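Local coordinates for protein chitin deacetylase 1 (Bombyx mori, PDB 5ZNT) that hydrolyses the N-acetamido groups of N-acetyl-D-glucosamine residues in chitin, giving chitosan and acetate, as a zinc-dependent carbohydrate esterase of family 4, at residues 52-55 against 56-59; 88-91 against 92-95; 239-242 against 243-247; 251-254 against 255-258; 312-315 against 316-320. All blocks are in the same frame, centred on the assembly; numbering follows the deposited sequence.

Interaction 1 (52-55 against 56-59); sequences NIEL and YKEI
N52 and Y56 meet through their side chains and through a backbone bond. Y56 N donates to N52 O at 3.1 Å, and the same carbonyl oxygen lies over one face of the Y56 ring. The N52 amide stands beside that ring, with its plane turned 40° from it, and N52 OD1 comes to 3.3 Å from Y56 CE2. N52 precedes the helix without capping it; its amide is engaged instead with the backbone of A47 and N49, just after the zinc ligand D46. Backbone bonds from K57 N to I53 O, E58 N to E54 O and I59 N to L55 O continue the i to i+4 helical pattern.

Helix 53-59 is the crossover helix of a beta-alpha-beta unit, linking the parallel strands 38-45 and 75-78 of the deacetylase domain.

The charged contact is on the outer side: E54, bent at chi2 (-63°), brings OE2 within 3.2 Å of K57 NZ in a salt bridge. One water joins E58 OE1 to E54 O, weakly at the latter.

Apolar contacts lie on the buried side. L55 CG and I59 CD1 touch at 4.0 Å, and both side chains rest against helix 278-294, while the Y56 ring meets F44 and, edge-to-face, Y76.

Interaction 2 (88-91 against 92-95); sequences VQET and HRKG
E90 and R93 are joined by a side-on, two-pronged salt bridge along one side of the helix. R93 NE donates to E90 OE2 at 2.9 Å in a nearly straight bond, and R93 NH2 reaches E90 OE1 at 2.8 Å. Both oxygens lie near the guanidinium plane, but the carboxylate is turned 40° from it: OE1 is met on its syn side, whereas NE approaches OE2 from above the carboxylate plane.

Torsions bring the groups together. E90 leaves the helix with CG trans to its own N and then bends at chi2 (70°), so that its carboxylate swings forward along the axis to the arginine. K94 CE comes to 3.8 Å from E90 OE1, while K94 NZ is not in contact with the carboxylate. E90 also touches a bound N-acetylglucosamine.

In the second shell, R93 NH1 is held by the carbonyl of E332 and K94 NZ by that of V331, which tie the helix to a later loop. With a leucine in place of R93, the E90 carboxylate would probably lose both of its bonds here and be freer to turn, and the E332 carbonyl would lose a donor. Around the helix, H92 is anchored by S141 through NE2, and a water spans H92 ND1 and Q89 O.

The backbone ends in a Schellman motif: G95, with positive phi (99°), closes helix 85-93, the crossover of the beta-alpha-beta unit between strands 75-78 and 97-100.

Interaction 3 (239-242 against 243-247); sequences NILT and GDQFY
T242 and Q245 face each other across the first turn of helix 243-258 as a capping box, their side chains crossing at about a right angle. T242 sits at the N-cap. Its OG1 is placed between its own N and carbonyl carbon (chi1 75°), from where it accepts the Q245 N-H at 3.1 Å in a nearly straight bond. Q245 answers in the other direction: its chain, extended beyond CG, runs back over the cap and delivers OE1 to the T242 N-H at 3.1 Å. The N-H of the cap residue and that of the third helical residue are thus both taken by side chains.

On the inner side, I240 and F246 are set at a slant to each other, I240 CG2 lying 3.8 Å from F246 CB. The F246 ring then continues to W273, which it meets edge-to-face, fastening the helix start to helix 271-276. At the other end of the Q245 amide, NE2 makes a weak bond to E220.

The glutamine oxygen grips the loop at two points. L241 N comes almost straight down the Q245 C=O, 2.7 Å from OE1, whereas T242 N approaches OE1 from above the carbonyl plane, 54° out of it.

Interaction 4 (251-254 against 255-258); sequences NHNF and DRHY
R256 touches two residues of the preceding turn, H252 and N253, and its side chain can be traced atom by atom. CB rests beside the backbone, 3.5 Å from N253 O. CG stands opposite the carbonyl carbon (chi1 -76°) and lies over one face of the H252 ring, a CH-pi contact with 4.2 Å between CG and the ring centroid. CD lies 3.7 Å from H252 NE2. There the chain bends at chi3 (44°), turning the guanidinium toward N253. NE finds N178 beyond the helix, and NH2 bonds to the S177 carbonyl. NH1 donates to N253 OD1 at 2.8 Å, in the plane of that carbonyl, although the amide and guanidinium planes stand 80° apart.

Farther round the helix, F254 and Y258 run side by side with rings nearly parallel but slid apart. Y258 CB sits over the F254 face, 3.6 Å from F254 CE2, and both residues pack on strand 38-45 of the parallel sheet. The loops around 176-180 and 216-222 are met by H252, N253, R256 and H257.

D217 is a shared second-shell partner: its N donates to N253 OD1 and its carboxylate binds H252 NE2. With its three nitrogens all bonded to neutral oxygens, the buried R256 guanidinium is fixed in rotation, and its positive charge is probably stabilised by the negative ends of these C=O dipoles.

Interaction 5 (312-315 against 316-320); sequences NPRT and VTEAK
A capping box of T315 and E318 starts the short, weakly bonded helix 316-319, which follows helix 303-311 after a brief loop. T315, at the N-cap, accepts from E318 N through OG1 at 3.2 Å. In return the E318 chain, extended beyond CG, turns back so that OE1 takes the T315 N-H at 2.9 Å, on the anti side of the carboxylate. A319 N adds a backbone bond to T315 O.

The carboxylate also stacks on R314. Its plane lies 8° from that of the guanidinium, and OE1 sits 3.5 Å above the guanidinium, over its centre. The arginine is folded at chi2 and chi3 (-57° and -63°), which lays its flat end on the glutamate. R314 NH2 and E318 OE2, 3.6 Å apart, form a salt bridge of charges alone, since no N-H points at the oxygen.

Two waters bridge the segments: one donates to P313 O and to E318 OE1, the other accepts from R314 NE and donates to E318 O. Replacing E318 with an alanine would probably leave the T315 N-H without its acceptor and the stacked guanidinium without its counter-charge.

Because the pairing is face to face, it uses none of the R314 N-H groups; NE donates instead to a water lying in the guanidinium plane, and the attraction between the two residues is probably mainly electrostatic.

All five contacts join near neighbours along helices or at their ends. Interactions 1 and 2 sit on successive crossover helices of the deacetylase domain, their centres about 13 Å apart and nearest atoms about 6 Å. Each includes one residue lining bound glycan (I53 and E90), its side chain about 4 Å from an N-acetylglucosamine; the Y56 side chain is about 11 Å from the zinc ion. Interactions 3 and 4 share helix 243-258, one at its start and the other near its end, about 16 Å between centres. Interaction 5, about 7 Å from interaction 4 by nearest atoms, repeats the capping box of interaction 3 with glutamate replacing glutamine. These three lie away from the zinc site and the glycan.

Interaction 1 (52-55 against 56-59)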
loop_
_atom_site.group_PDB
_atom_site.type_symbol
_atom_site.label_atom_id
_atom_site.label_comp_id
_atom_site.label_asym_id
_atom_site.label_seq_id
_atom_site.Cartn_x
_atom_site.Cartn_y
_atom_site.Cartn_z
ATOM N N ASN A 52 13.813 10.853 3.040
ATOM C CA ASN A 52 13.602 9.502 3.568
ATOM C C ASN A 52 14.420 8.397 2.895
ATOM O O ASN A 52 14.338 7.251 3.341
ATOM C CB ASN A 52 12.104 9.134 3.495
ATOM C CG ASN A 52 11.476 9.472 2.138
ATOM O OD1 ASN A 52 11.987 9.089 1.089
ATOM N ND2 ASN A 52 10.357 10.196 2.164
ATOM N N ILE A 53 15.251 8.704 1.894
ATOM C CA ILE A 53 15.976 7.653 1.180
ATOM C C ILE A 53 16.913 6.909 2.130
ATOM O O ILE A 53 16.990 5.675 2.108
ATOM C CB ILE A 53 16.718 8.251 -0.038
ATOM C CG1 ILE A 53 15.719 8.504 -1.201
ATOM C CG2 ILE A 53 17.868 7.326 -0.470
ATOM C CD1 ILE A 53 16.217 9.567 -2.271
ATOM N N GLU A 54 17.579 7.635 3.025
ATOM C CA GLU A 54 18.474 6.980 3.973
ATOM C C GLU A 54 17.708 6.162 5.007
ATOM O O GLU A 54 18.191 5.112 5.447
ATOM C CB GLU A 54 19.356 8.018 4.668
ATOM C CG GLU A 54 20.443 8.599 3.774
ATOM C CD GLU A 54 21.448 7.549 3.316
ATOM O OE1 GLU A 54 22.159 6.985 4.191
ATOM O OE2 GLU A 54 21.507 7.283 2.086
ATOM N N LEU A 55 16.542 6.643 5.447
ATOM C CA LEU A 55 15.718 5.825 6.335
ATOM C C LEU A 55 15.402 4.474 5.692
ATOM O O LEU A 55 15.502 3.424 6.344
ATOM C CB LEU A 55 14.424 6.562 6.688
ATOM C CG LEU A 55 13.401 5.689 7.420
ATOM C CD1 LEU A 55 13.805 5.482 8.877
ATOM C CD2 LEU A 55 12.013 6.262 7.330
ATOM N N TYR A 56 15.007 4.476 4.419
ATOM C CA TYR A 56 14.636 3.208 3.795
ATOM C C TYR A 56 15.844 2.282 3.678
ATOM O O TYR A 56 15.690 1.057 3.764
ATOM C CB TYR A 56 13.991 3.452 2.434
ATOM C CG TYR A 56 12.664 4.202 2.529
ATOM C CD1 TYR A 56 11.743 3.912 3.541
ATOM C CD2 TYR A 56 12.352 5.224 1.634
ATOM C CE1 TYR A 56 10.527 4.604 3.637
ATOM C CE2 TYR A 56 11.148 5.934 1.735
ATOM C CZ TYR A 56 10.240 5.608 2.739
ATOM O OH TYR A 56 9.037 6.280 2.832
ATOM N N LYS A 57 17.053 2.843 3.531
ATOM C CA LYS A 57 18.254 2.002 3.500
ATOM C C LYS A 57 18.516 1.359 4.852
ATOM O O LYS A 57 18.973 0.208 4.919
ATOM C CB LYS A 57 19.476 2.814 3.063
ATOM C CG LYS A 57 19.557 3.020 1.576
ATOM C CD LYS A 57 20.704 3.964 1.197
ATOM C CE LYS A 57 20.532 4.490 -0.240
ATOM N NZ LYS A 57 21.561 5.502 -0.603
ATOM N N GLU A 58 18.245 2.087 5.937
ATOM C CA GLU A 58 18.440 1.541 7.269
ATOM C C GLU A 58 17.479 0.387 7.532
ATOM O O GLU A 58 17.870 -0.629 8.114
ATOM C CB GLU A 58 18.260 2.636 8.319
ATOM C CG GLU A 58 18.352 2.160 9.744
ATOM C CD GLU A 58 18.413 3.300 10.775
ATOM O OE1 GLU A 58 18.388 4.502 10.381
ATOM O OE2 GLU A 58 18.476 2.988 11.991
ATOM N N ILE A 59 16.218 0.532 7.119
ATOM C CA ILE A 59 15.229 -0.524 7.327
ATOM C C ILE A 59 15.514 -1.714 6.413
ATOM O O ILE A 59 15.619 -2.859 6.865
ATOM C CB ILE A 59 13.804 0.007 7.094
ATOM C CG1 ILE A 59 13.480 1.150 8.066
ATOM C CG2 ILE A 59 12.810 -1.150 7.239
ATOM C CD1 ILE A 59 12.195 1.923 7.728
HETATM O O HOH W 1 18.709 6.194 8.547
#

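Interaction 2 (88-91 against 92-95)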
loop_
_atom_site.group_PDB
_atom_site.type_symbol
_atom_site.label_atom_id
_atom_site.label_comp_id
_atom_site.label_asym_id
_atom_site.label_seq_id
_atom_site.Cartn_x
_atom_site.Cartn_y
_atom_site.Cartn_z
ATOM N N VAL A 88 12.750 6.216 -6.817
ATOM C CA VAL A 88 11.623 5.324 -7.066
ATOM C C VAL A 88 12.087 4.136 -7.909
ATOM O O VAL A 88 11.765 2.979 -7.622
ATOM C CB VAL A 88 10.475 6.099 -7.757
ATOM C CG1 VAL A 88 9.423 5.166 -8.274
ATOM C CG2 VAL A 88 9.817 7.146 -6.789
ATOM N N GLN A 89 12.858 4.417 -8.956
ATOM C CA GLN A 89 13.357 3.369 -9.844
ATOM C C GLN A 89 14.241 2.383 -9.097
ATOM O O GLN A 89 14.151 1.169 -9.312
ATOM C CB GLN A 89 14.131 4.006 -10.999
ATOM C CG GLN A 89 14.713 3.000 -12.001
ATOM C CD GLN A 89 15.429 3.712 -13.150
ATOM O OE1 GLN A 89 15.967 4.808 -12.986
ATOM N NE2 GLN A 89 15.440 3.085 -14.306
ATOM N N GLU A 90 15.089 2.886 -8.204
ATOM C CA GLU A 90 15.993 2.015 -7.472
ATOM C C GLU A 90 15.236 1.174 -6.446
ATOM O O GLU A 90 15.517 -0.018 -6.270
ATOM C CB GLU A 90 17.075 2.864 -6.805
ATOM C CG GLU A 90 18.038 2.081 -5.946
ATOM C CD GLU A 90 18.974 1.178 -6.757
ATOM O OE1 GLU A 90 19.769 0.471 -6.104
ATOM O OE2 GLU A 90 18.913 1.157 -8.022
ATOM N N THR A 91 14.270 1.789 -5.766
ATOM C CA THR A 91 13.393 1.060 -4.859
ATOM C C THR A 91 12.693 -0.089 -5.580
ATOM O O THR A 91 12.600 -1.202 -5.050
ATOM C CB THR A 91 12.382 2.051 -4.268
ATOM O OG1 THR A 91 13.085 3.030 -3.492
ATOM C CG2 THR A 91 11.324 1.360 -3.414
ATOM N N HIS A 92 12.186 0.172 -6.786
ATOM C CA HIS A 92 11.544 -0.858 -7.594
ATOM C C HIS A 92 12.558 -1.922 -8.020
ATOM O O HIS A 92 12.277 -3.125 -7.935
ATOM C CB HIS A 92 10.896 -0.195 -8.809
ATOM C CG HIS A 92 10.039 -1.105 -9.642
ATOM N ND1 HIS A 92 10.536 -1.834 -10.702
ATOM C CD2 HIS A 92 8.712 -1.356 -9.607
ATOM C CE1 HIS A 92 9.555 -2.510 -11.272
ATOM N NE2 HIS A 92 8.434 -2.238 -10.628
ATOM N N ARG A 93 13.755 -1.493 -8.445
ATOM C CA ARG A 93 14.794 -2.447 -8.841
ATOM C C ARG A 93 15.123 -3.392 -7.697
ATOM O O ARG A 93 15.378 -4.584 -7.920
ATOM C CB ARG A 93 16.062 -1.704 -9.304
ATOM C CG ARG A 93 17.149 -2.631 -9.862
ATOM C CD ARG A 93 18.411 -1.884 -10.219
ATOM N NE ARG A 93 19.176 -1.492 -9.040
ATOM C CZ ARG A 93 20.060 -2.268 -8.418
ATOM N NH1 ARG A 93 20.288 -3.505 -8.855
ATOM N NH2 ARG A 93 20.706 -1.808 -7.349
ATOM N N LYS A 94 15.095 -2.887 -6.454
ATOM C CA LYS A 94 15.374 -3.699 -5.276
ATOM C C LYS A 94 14.213 -4.604 -4.887
ATOM O O LYS A 94 14.339 -5.347 -3.914
ATOM C CB LYS A 94 15.746 -2.811 -4.083
ATOM C CG LYS A 94 17.147 -2.183 -4.202
ATOM C CD LYS A 94 18.213 -3.250 -4.096
ATOM C CE LYS A 94 19.589 -2.630 -3.917
ATOM N NZ LYS A 94 20.589 -3.634 -3.429
ATOM N N GLY A 95 13.096 -4.564 -5.605
ATOM C CA GLY A 95 12.014 -5.506 -5.393
ATOM C C GLY A 95 10.864 -5.005 -4.546
ATOM O O GLY A 95 9.950 -5.788 -4.249
HETATM O O HOH W 2 13.435 -0.744 -11.684
#

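Interaction 3 (239-242 against 243-247)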
loop_
_atom_site.group_PDB
_atom_site.type_symbol
_atom_site.label_atom_id
_atom_site.label_comp_id
_atom_site.label_asym_id
_atom_site.label_seq_id
_atom_site.Cartn_x
_atom_site.Cartn_y
_atom_site.Cartn_z
ATOM N N ASN A 239 -2.257 7.965 20.837
ATOM C CA ASN A 239 -1.811 7.626 22.184
ATOM C C ASN A 239 -0.467 6.899 22.222
ATOM O O ASN A 239 0.031 6.616 23.317
ATOM C CB ASN A 239 -2.867 6.774 22.899
ATOM C CG ASN A 239 -3.219 5.508 22.129
ATOM O OD1 ASN A 239 -3.311 5.522 20.900
ATOM N ND2 ASN A 239 -3.426 4.412 22.851
ATOM N N ILE A 240 0.135 6.589 21.073
ATOM C CA ILE A 240 1.448 5.949 21.046
ATOM C C ILE A 240 2.515 7.029 21.211
ATOM O O ILE A 240 2.819 7.757 20.263
ATOM C CB ILE A 240 1.673 5.164 19.750
ATOM C CG1 ILE A 240 0.624 4.069 19.573
ATOM C CG2 ILE A 240 3.088 4.576 19.721
ATOM C CD1 ILE A 240 0.797 3.323 18.267
ATOM N N LEU A 241 3.112 7.111 22.404
ATOM C CA LEU A 241 4.081 8.159 22.698
ATOM C C LEU A 241 5.505 7.675 22.942
ATOM O O LEU A 241 6.436 8.474 22.783
ATOM C CB LEU A 241 3.628 8.970 23.922
ATOM C CG LEU A 241 2.248 9.596 23.726
ATOM C CD1 LEU A 241 1.626 9.890 25.073
ATOM C CD2 LEU A 241 2.294 10.837 22.820
ATOM N N THR A 242 5.711 6.412 23.317
ATOM C CA THR A 242 7.049 5.897 23.573
ATOM C C THR A 242 7.335 4.682 22.698
ATOM O O THR A 242 6.420 4.035 22.166
ATOM C CB THR A 242 7.240 5.497 25.044
ATOM O OG1 THR A 242 6.550 4.269 25.295
ATOM C CG2 THR A 242 6.715 6.584 25.984
ATOM N N GLY A 243 8.631 4.378 22.569
ATOM C CA GLY A 243 9.042 3.170 21.873
ATOM C C GLY A 243 8.486 1.904 22.490
ATOM O O GLY A 243 8.090 0.981 21.771
ATOM N N ASP A 244 8.436 1.838 23.824
ATOM C CA ASP A 244 7.879 0.656 24.480
ATOM C C ASP A 244 6.408 0.471 24.144
ATOM O O ASP A 244 5.956 -0.658 23.905
ATOM C CB ASP A 244 8.050 0.746 25.997
ATOM C CG ASP A 244 7.989 -0.619 26.658
ATOM O OD1 ASP A 244 8.913 -1.426 26.395
ATOM O OD2 ASP A 244 7.015 -0.897 27.412
ATOM N N GLN A 245 5.637 1.563 24.159
ATOM C CA GLN A 245 4.225 1.466 23.796
ATOM C C GLN A 245 4.064 0.965 22.366
ATOM O O GLN A 245 3.206 0.117 22.093
ATOM C CB GLN A 245 3.531 2.820 23.959
ATOM C CG GLN A 245 3.391 3.300 25.395
ATOM C CD GLN A 245 2.932 4.759 25.495
ATOM O OE1 GLN A 245 2.959 5.502 24.511
ATOM N NE2 GLN A 245 2.522 5.172 26.699
ATOM N N PHE A 246 4.877 1.497 21.446
ATOM C CA PHE A 246 4.832 1.079 20.046
ATOM C C PHE A 246 5.185 -0.397 19.906
ATOM O O PHE A 246 4.516 -1.136 19.172
ATOM C CB PHE A 246 5.798 1.941 19.226
ATOM C CG PHE A 246 5.693 1.736 17.723
ATOM C CD1 PHE A 246 4.490 1.363 17.136
ATOM C CD2 PHE A 246 6.792 1.923 16.912
ATOM C CE1 PHE A 246 4.395 1.182 15.765
ATOM C CE2 PHE A 246 6.701 1.732 15.521
ATOM C CZ PHE A 246 5.502 1.359 14.965
ATOM N N TYR A 247 6.225 -0.843 20.618
ATOM C CA TYR A 247 6.601 -2.255 20.590
ATOM C C TYR A 247 5.440 -3.140 21.050
ATOM O O TYR A 247 5.054 -4.087 20.356
ATOM C CB TYR A 247 7.866 -2.467 21.432
ATOM C CG TYR A 247 8.210 -3.933 21.612
ATOM C CD1 TYR A 247 8.850 -4.654 20.601
ATOM C CD2 TYR A 247 7.855 -4.607 22.780
ATOM C CE1 TYR A 247 9.142 -6.009 20.766
ATOM C CE2 TYR A 247 8.139 -5.959 22.952
ATOM C CZ TYR A 247 8.777 -6.647 21.950
ATOM O OH TYR A 247 9.030 -7.977 22.145
#

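Interaction 4 (251-254 against 255-258)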
loop_
_atom_site.group_PDB
_atom_site.type_symbol
_atom_site.label_atom_id
_atom_site.label_comp_id
_atom_site.label_asym_id
_atom_site.label_seq_id
_atom_site.Cartn_x
_atom_site.Cartn_y
_atom_site.Cartn_z
ATOM N N ASN A 251 3.188 -5.971 18.920
ATOM C CA ASN A 251 2.954 -7.349 19.358
ATOM C C ASN A 251 1.474 -7.651 19.506
ATOM O O ASN A 251 1.013 -8.711 19.073
ATOM C CB ASN A 251 3.658 -7.613 20.673
ATOM C CG ASN A 251 5.086 -7.998 20.477
ATOM O OD1 ASN A 251 5.482 -8.437 19.389
ATOM N ND2 ASN A 251 5.881 -7.831 21.515
ATOM N N HIS A 252 0.717 -6.734 20.129
ATOM C CA HIS A 252 -0.706 -6.986 20.364
ATOM C C HIS A 252 -1.456 -7.150 19.051
ATOM O O HIS A 252 -2.278 -8.062 18.904
ATOM C CB HIS A 252 -1.324 -5.852 21.193
ATOM C CG HIS A 252 -2.819 -5.913 21.283
ATOM N ND1 HIS A 252 -3.497 -7.040 21.705
ATOM C CD2 HIS A 252 -3.769 -4.994 20.989
ATOM C CE1 HIS A 252 -4.800 -6.809 21.664
ATOM N NE2 HIS A 252 -4.992 -5.576 21.223
ATOM N N ASN A 253 -1.182 -6.286 18.068
ATOM C CA ASN A 253 -1.929 -6.401 16.824
ATOM C C ASN A 253 -1.410 -7.540 15.953
ATOM O O ASN A 253 -2.192 -8.177 15.237
ATOM C CB ASN A 253 -1.921 -5.053 16.099
ATOM C CG ASN A 253 -2.876 -4.063 16.746
ATOM O OD1 ASN A 253 -4.089 -4.211 16.641
ATOM N ND2 ASN A 253 -2.335 -3.070 17.430
ATOM N N PHE A 254 -0.116 -7.833 16.011
ATOM C CA PHE A 254 0.357 -9.066 15.394
ATOM C C PHE A 254 -0.417 -10.269 15.941
ATOM O O PHE A 254 -0.932 -11.091 15.176
ATOM C CB PHE A 254 1.863 -9.229 15.628
ATOM C CG PHE A 254 2.411 -10.538 15.105
ATOM C CD1 PHE A 254 2.875 -10.639 13.803
ATOM C CD2 PHE A 254 2.444 -11.672 15.916
ATOM C CE1 PHE A 254 3.353 -11.842 13.309
ATOM C CE2 PHE A 254 2.936 -12.882 15.432
ATOM C CZ PHE A 254 3.390 -12.969 14.139
ATOM N N ASP A 255 -0.522 -10.377 17.272
ATOM C CA ASP A 255 -1.195 -11.530 17.871
ATOM C C ASP A 255 -2.660 -11.592 17.468
ATOM O O ASP A 255 -3.193 -12.682 17.219
ATOM C CB ASP A 255 -1.070 -11.500 19.397
ATOM C CG ASP A 255 0.345 -11.741 19.875
ATOM O OD1 ASP A 255 1.156 -12.335 19.130
ATOM O OD2 ASP A 255 0.654 -11.316 21.009
ATOM N N ARG A 256 -3.332 -10.431 17.395
ATOM C CA ARG A 256 -4.724 -10.403 16.954
ATOM C C ARG A 256 -4.882 -11.099 15.607
ATOM O O ARG A 256 -5.828 -11.865 15.396
ATOM C CB ARG A 256 -5.229 -8.951 16.869
ATOM C CG ARG A 256 -5.562 -8.272 18.219
ATOM C CD ARG A 256 -6.279 -6.920 18.012
ATOM N NE ARG A 256 -7.308 -7.029 16.981
ATOM C CZ ARG A 256 -7.226 -6.477 15.772
ATOM N NH1 ARG A 256 -6.159 -5.750 15.432
ATOM N NH2 ARG A 256 -8.209 -6.674 14.897
ATOM N N HIS A 257 -3.954 -10.857 14.677
ATOM C CA HIS A 257 -4.052 -11.512 13.380
ATOM C C HIS A 257 -3.553 -12.955 13.454
ATOM O O HIS A 257 -4.225 -13.885 12.988
ATOM C CB HIS A 257 -3.253 -10.719 12.336
ATOM C CG HIS A 257 -3.893 -9.421 11.944
ATOM N ND1 HIS A 257 -4.285 -9.150 10.651
ATOM C CD2 HIS A 257 -4.210 -8.324 12.673
ATOM C CE1 HIS A 257 -4.834 -7.946 10.601
ATOM N NE2 HIS A 257 -4.791 -7.418 11.812
ATOM N N TYR A 258 -2.365 -13.145 14.033
ATOM C CA TYR A 258 -1.705 -14.446 14.001
ATOM C C TYR A 258 -2.501 -15.506 14.752
ATOM O O TYR A 258 -2.509 -16.672 14.340
ATOM C CB TYR A 258 -0.312 -14.314 14.597
ATOM C CG TYR A 258 0.550 -15.551 14.545
ATOM C CD1 TYR A 258 1.192 -15.921 13.373
ATOM C CD2 TYR A 258 0.759 -16.323 15.688
ATOM C CE1 TYR A 258 2.009 -17.036 13.322
ATOM C CE2 TYR A 258 1.570 -17.457 15.655
ATOM C CZ TYR A 258 2.189 -17.805 14.468
ATOM O OH TYR A 258 3.003 -18.902 14.396
#

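Interaction 5 (312-315 against 316-320)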
loop_
_atom_site.group_PDB
_atom_site.type_symbol
_atom_site.label_atom_id
_atom_site.label_comp_id
_atom_site.label_asym_id
_atom_site.label_seq_id
_atom_site.Cartn_x
_atom_site.Cartn_y
_atom_site.Cartn_z
ATOM N N ASN A 312 -3.590 -18.105 -5.265
ATOM C CA ASN A 312 -3.057 -19.465 -5.264
ATOM C C ASN A 312 -2.557 -19.769 -3.860
ATOM O O ASN A 312 -1.352 -19.759 -3.590
ATOM C CB ASN A 312 -1.952 -19.624 -6.313
ATOM C CG ASN A 312 -1.337 -21.009 -6.301
ATOM O OD1 ASN A 312 -1.896 -21.938 -5.717
ATOM N ND2 ASN A 312 -0.166 -21.150 -6.929
ATOM N N PRO A 313 -3.467 -20.026 -2.930
ATOM C CA PRO A 313 -3.072 -20.118 -1.521
ATOM C C PRO A 313 -2.052 -21.226 -1.267
ATOM O O PRO A 313 -2.202 -22.363 -1.722
ATOM C CB PRO A 313 -4.404 -20.368 -0.807
ATOM C CG PRO A 313 -5.421 -19.739 -1.715
ATOM C CD PRO A 313 -4.931 -20.022 -3.095
ATOM N N ARG A 314 -0.982 -20.860 -0.565
ATOM C CA ARG A 314 0.108 -21.761 -0.227
ATOM C C ARG A 314 0.202 -21.892 1.284
ATOM O O ARG A 314 0.098 -20.898 2.009
ATOM C CB ARG A 314 1.453 -21.252 -0.765
ATOM C CG ARG A 314 1.417 -20.717 -2.182
ATOM C CD ARG A 314 0.906 -21.763 -3.148
ATOM N NE ARG A 314 1.765 -22.939 -3.237
ATOM C CZ ARG A 314 1.315 -24.144 -3.580
ATOM N NH1 ARG A 314 0.018 -24.307 -3.841
ATOM N NH2 ARG A 314 2.147 -25.181 -3.642
ATOM N N THR A 315 0.420 -23.117 1.757
ATOM C CA THR A 315 0.669 -23.325 3.171
ATOM C C THR A 315 2.043 -22.781 3.543
ATOM O O THR A 315 2.877 -22.480 2.679
ATOM C CB THR A 315 0.620 -24.814 3.523
ATOM O OG1 THR A 315 1.780 -25.453 2.970
ATOM C CG2 THR A 315 -0.643 -25.474 2.962
ATOM N N VAL A 316 2.290 -22.694 4.854
ATOM C CA VAL A 316 3.601 -22.261 5.328
ATOM C C VAL A 316 4.698 -23.080 4.671
ATOM O O VAL A 316 5.732 -22.541 4.256
ATOM C CB VAL A 316 3.685 -22.358 6.861
ATOM C CG1 VAL A 316 5.112 -22.062 7.340
ATOM C CG2 VAL A 316 2.666 -21.431 7.525
ATOM N N THR A 317 4.492 -24.401 4.555
ATOM C CA THR A 317 5.543 -25.239 3.982
ATOM C C THR A 317 5.742 -24.942 2.503
ATOM O O THR A 317 6.878 -24.840 2.030
ATOM C CB THR A 317 5.229 -26.721 4.190
ATOM O OG1 THR A 317 4.911 -26.961 5.570
ATOM C CG2 THR A 317 6.436 -27.545 3.821
ATOM N N GLU A 318 4.650 -24.786 1.759
ATOM C CA GLU A 318 4.770 -24.469 0.345
ATOM C C GLU A 318 5.288 -23.052 0.104
ATOM O O GLU A 318 5.858 -22.788 -0.963
ATOM C CB GLU A 318 3.415 -24.661 -0.330
ATOM C CG GLU A 318 2.889 -26.096 -0.233
ATOM C CD GLU A 318 1.414 -26.179 -0.529
ATOM O OE1 GLU A 318 0.721 -25.166 -0.292
ATOM O OE2 GLU A 318 0.946 -27.239 -1.001
ATOM N N ALA A 319 5.105 -22.140 1.064
ATOM C CA ALA A 319 5.436 -20.737 0.817
ATOM C C ALA A 319 6.917 -20.532 0.518
ATOM O O ALA A 319 7.274 -19.592 -0.210
ATOM C CB ALA A 319 5.014 -19.887 2.021
ATOM N N LYS A 320 7.782 -21.413 1.030
ATOM C CA LYS A 320 9.223 -21.260 0.852
ATOM C C LYS A 320 9.631 -21.252 -0.612
ATOM O O LYS A 320 10.640 -20.634 -0.967
ATOM C CB LYS A 320 9.968 -22.383 1.574
ATOM C CG LYS A 320 10.088 -22.174 3.063
ATOM C CD LYS A 320 10.779 -23.355 3.752
ATOM C CE LYS A 320 9.949 -24.641 3.610
ATOM N NZ LYS A 320 10.476 -25.785 4.411
HETATM O O HOH W 3 -1.862 -24.990 -0.641
HETATM O O HOH W 4 4.524 -22.709 -3.398
#